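Local coordinates for protein glycerol Dehydrogenase (Unidentified, PDB 5XN8) that probably catalyses the NAD-dependent oxidation of glycerol to dihydroxyacetone, as a member of the iron-containing alcohol dehydrogenase family, at residues S288-E291 / E292-T295; A342-P345 / E346-H349. One frame throughout, in Å; residues are numbered along the deposited sequence.

In the fold
Both contacts are local, each at the start of a helix in the C-terminal half of the chain. After helix 271-285 the chain turns at contact 1, where 288-291 leads into 292-295 and helix 290-303 begins. It then runs through helix 318-329 and a loop to contact 2, where 342-345 leads into helix 345-363. The contacts follow in series, neither nested nor crossed, and their nearest atoms stay about 11 Å apart. Helix 345-363 links them: it begins in contact 2, and its Leu358 and Trp362 touch Met290 and Glu294 of contact 1. Contact 1 also packs on helix 197-223, contact 2 on helix 318-329.

Contact 1: S288-E291 / E292-T295; sequences SPME and EIET
Ile293 N closes the first turn of helix 290-303 on Pro289 O, a nearly straight backbone bond of 3.1 Å. Glu292 N reaches the same oxygen more weakly. Glu294 N to Met290 O, at 2.8 Å, and Thr295 N to Glu291 O carry the winding on.

Over this frame the Glu292 side chain runs back toward the loop, CG anti to the backbone N (chi1 -176°), and brings OE1 to a close 3.1 Å from Ser288 CB. The carboxylate meets the methylene here. Ser288 OG sits between Ile293 CG1, at 3.5 Å, and Glu292 OE1, at 3.6 Å; the latter is too long to serve as a partner, and OG is buried with no polar partner. Two residues further on, the bent Met290 chain passes Glu294 obliquely, its CE methyl 3.7 Å from Glu294 OE2. The sulfur only grazes Ile293, SD to CD1 being 4.4 Å. Thr295 turns its methyl to the backbone, but CG2 at 3.0 Å from Glu291 O is strained and its placement doubtful.

Lys216 of the second subunit donates a hydrogen bond from NZ to Ser288 O and packs on Met290 and Ile293. The arrangement is a helix N-terminus with proline at the N-cap, set at a subunit interface.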
loop_
_atom_site.group_PDB
_atom_site.type_symbol
_atom_site.label_atom_id
_atom_site.label_comp_id
_atom_site.label_asym_id
_atom_site.label_seq_id
_atom_site.Cartn_x
_atom_site.Cartn_y
_atom_site.Cartn_z
ATOM N N SER A 288 4.871 24.655 -3.633
ATOM C CA SER A 288 4.752 23.244 -3.922
ATOM C C SER A 288 5.587 22.486 -2.901
ATOM O O SER A 288 6.545 23.033 -2.375
ATOM C CB SER A 288 5.160 22.964 -5.365
ATOM O OG SER A 288 6.553 22.800 -5.614
ATOM N N PRO A 289 5.203 21.232 -2.581
ATOM C CA PRO A 289 5.967 20.491 -1.564
ATOM C C PRO A 289 7.402 20.188 -1.997
ATOM O O PRO A 289 7.723 20.280 -3.177
ATOM C CB PRO A 289 5.150 19.208 -1.358
ATOM C CG PRO A 289 4.315 19.073 -2.570
ATOM C CD PRO A 289 4.105 20.431 -3.144
ATOM N N MET A 290 8.247 19.828 -1.041
ATOM C CA MET A 290 9.683 19.679 -1.294
ATOM C C MET A 290 9.975 18.561 -2.295
ATOM O O MET A 290 10.766 18.766 -3.216
ATOM C CB MET A 290 10.462 19.468 0.012
ATOM C CG MET A 290 11.979 19.593 -0.122
ATOM S SD MET A 290 12.551 21.160 -0.834
ATOM C CE MET A 290 14.301 20.853 -1.053
ATOM N N GLU A 291 9.321 17.413 -2.148
ATOM C CA GLU A 291 9.606 16.286 -3.079
ATOM C C GLU A 291 9.181 16.606 -4.512
ATOM O O GLU A 291 9.750 16.032 -5.432
ATOM C CB GLU A 291 9.233 14.863 -2.574
ATOM C CG GLU A 291 8.256 14.670 -1.412
ATOM C CD GLU A 291 6.835 15.014 -1.810
ATOM O OE1 GLU A 291 6.659 16.149 -2.319
ATOM O OE2 GLU A 291 5.914 14.166 -1.621
ATOM N N GLU A 292 8.236 17.525 -4.707
ATOM C CA GLU A 292 7.881 18.023 -6.029
ATOM C C GLU A 292 8.982 18.954 -6.563
ATOM O O GLU A 292 9.377 18.859 -7.730
ATOM C CB GLU A 292 6.532 18.742 -6.019
ATOM C CG GLU A 292 6.082 19.188 -7.407
ATOM C CD GLU A 292 4.595 19.453 -7.498
ATOM O OE1 GLU A 292 4.117 20.480 -6.988
ATOM O OE2 GLU A 292 3.863 18.646 -8.095
ATOM N N ILE A 293 9.467 19.854 -5.710
ATOM C CA ILE A 293 10.620 20.693 -6.057
ATOM C C ILE A 293 11.822 19.811 -6.435
ATOM O O ILE A 293 12.509 20.092 -7.414
ATOM C CB ILE A 293 10.981 21.682 -4.903
ATOM C CG1 ILE A 293 9.906 22.763 -4.767
ATOM C CG2 ILE A 293 12.333 22.344 -5.122
ATOM C CD1 ILE A 293 9.905 23.463 -3.424
ATOM N N GLU A 294 12.048 18.743 -5.673
ATOM C CA GLU A 294 13.180 17.834 -5.906
ATOM C C GLU A 294 13.095 16.995 -7.196
ATOM O O GLU A 294 14.136 16.732 -7.823
ATOM C CB GLU A 294 13.403 16.923 -4.695
ATOM C CG GLU A 294 13.997 17.641 -3.501
ATOM C CD GLU A 294 14.300 16.705 -2.333
ATOM O OE1 GLU A 294 14.160 15.465 -2.475
ATOM O OE2 GLU A 294 14.647 17.199 -1.236
ATOM N N THR A 295 11.891 16.581 -7.588
ATOM C CA THR A 295 11.707 15.889 -8.866
ATOM C C THR A 295 12.003 16.798 -10.068
ATOM O O THR A 295 12.571 16.339 -11.062
ATOM C CB THR A 295 10.311 15.228 -9.036
ATOM O OG1 THR A 295 9.989 15.251 -10.431
ATOM C CG2 THR A 295 9.199 15.918 -8.366
#

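Contact 2: A342-P345 / E346-H349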
loop_
_atom_site.group_PDB
_atom_site.type_symbol
_atom_site.label_atom_id
_atom_site.label_comp_id
_atom_site.label_asym_id
_atom_site.label_seq_id
_atom_site.Cartn_x
_atom_site.Cartn_y
_atom_site.Cartn_z
ATOM N N ALA A 342 -2.735 36.238 -4.734
ATOM C CA ALA A 342 -2.164 37.554 -5.001
ATOM C C ALA A 342 -0.655 37.461 -5.247
ATOM O O ALA A 342 0.069 36.864 -4.441
ATOM C CB ALA A 342 -2.441 38.499 -3.840
ATOM N N VAL A 343 -0.191 38.065 -6.340
ATOM C CA VAL A 343 1.240 38.162 -6.631
ATOM C C VAL A 343 1.656 39.631 -6.650
ATOM O O VAL A 343 0.964 40.466 -7.232
ATOM C CB VAL A 343 1.618 37.511 -7.985
ATOM C CG1 VAL A 343 3.131 37.584 -8.198
ATOM C CG2 VAL A 343 1.117 36.065 -8.074
ATOM N N THR A 344 2.792 39.923 -6.008
ATOM C CA THR A 344 3.392 41.264 -5.992
ATOM C C THR A 344 4.836 41.164 -6.482
ATOM O O THR A 344 5.425 40.077 -6.449
ATOM C CB THR A 344 3.346 41.891 -4.574
ATOM O OG1 THR A 344 3.863 43.222 -4.601
ATOM C CG2 THR A 344 4.120 41.105 -3.558
ATOM N N PRO A 345 5.419 42.288 -6.957
ATOM C CA PRO A 345 6.838 42.235 -7.342
ATOM C C PRO A 345 7.781 41.779 -6.222
ATOM O O PRO A 345 8.819 41.195 -6.515
ATOM C CB PRO A 345 7.139 43.679 -7.757
ATOM C CG PRO A 345 5.834 44.210 -8.225
ATOM C CD PRO A 345 4.816 43.592 -7.311
ATOM N N GLU A 346 7.417 42.036 -4.962
ATOM C CA GLU A 346 8.193 41.553 -3.806
ATOM C C GLU A 346 8.191 40.023 -3.698
ATOM O O GLU A 346 9.217 39.422 -3.394
ATOM C CB GLU A 346 7.674 42.157 -2.488
ATOM C CG GLU A 346 7.908 43.657 -2.319
ATOM C CD GLU A 346 6.817 44.557 -2.905
ATOM O OE1 GLU A 346 5.973 44.081 -3.714
ATOM O OE2 GLU A 346 6.831 45.761 -2.575
ATOM N N GLN A 347 7.053 39.397 -3.968
ATOM C CA GLN A 347 6.917 37.948 -3.790
ATOM C C GLN A 347 7.477 37.153 -4.986
ATOM O O GLN A 347 7.833 35.985 -4.814
ATOM C CB GLN A 347 5.484 37.553 -3.401
ATOM C CG GLN A 347 4.622 36.888 -4.459
ATOM C CD GLN A 347 3.207 36.594 -3.964
ATOM O OE1 GLN A 347 2.651 37.341 -3.130
ATOM N NE2 GLN A 347 2.589 35.510 -4.484
ATOM N N VAL A 348 7.555 37.767 -6.170
ATOM C CA VAL A 348 8.312 37.178 -7.299
ATOM C C VAL A 348 9.842 37.295 -7.077
ATOM O O VAL A 348 10.579 36.361 -7.378
ATOM C CB VAL A 348 7.885 37.786 -8.670
ATOM C CG1 VAL A 348 8.858 37.460 -9.803
ATOM C CG2 VAL A 348 6.499 37.301 -9.045
ATOM N N HIS A 349 10.302 38.441 -6.581
ATOM C CA HIS A 349 11.711 38.634 -6.195
ATOM C C HIS A 349 12.103 37.546 -5.180
ATOM O O HIS A 349 13.089 36.836 -5.372
ATOM C CB HIS A 349 11.899 40.063 -5.642
ATOM C CG HIS A 349 13.234 40.338 -5.011
ATOM N ND1 HIS A 349 13.491 40.095 -3.680
ATOM C CD2 HIS A 349 14.353 40.920 -5.511
ATOM C CE1 HIS A 349 14.725 40.476 -3.394
ATOM N NE2 HIS A 349 15.277 40.970 -4.492
#
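Val343 and Val348 make the close-packed side of this helix start: the two side chains cross obliquely, with Val343 CG1 3.5 Å from Val348 CG2. Ile336 lies against both valines, and Ala326 and Thr329 of helix 318-329 cover Val348 further. Beside them the extended Gln347 side chain reaches back across Val343 at about a right angle, its CD 3.7 Å from Val343 CA. Its NE2 makes a weak hydrogen bond of 2.9 Å to Ala342 O, bent to 118° at the hydrogen; Gln347 OE1 lies equally near that oxygen, which makes the bond doubtful.

The solvent side belongs to exposed Glu346. With CG beside its own backbone N (chi1 -68°) and a bend at chi2, the chain folds back to the N-cap residue Thr344, whose OG1 donates to Glu346 OE1. The modelled OG1 to OE1 separation, 2.4 Å, is very short and its exact value doubtful.

Thr344 O receives Val348 N at 3.2 Å and a weaker bond from Gln347 N; His349 N continues the helix to Pro345 O. The His349 ring leads away to Asp319, bonded through NE2. Chemically, apolar contact holds the inner face, while a hydroxyl–carboxylate bond, modelled too short to be taken at face value, links Thr344 to Glu346 outside, where the glutamate's negative charge would probably suit the helix dipole.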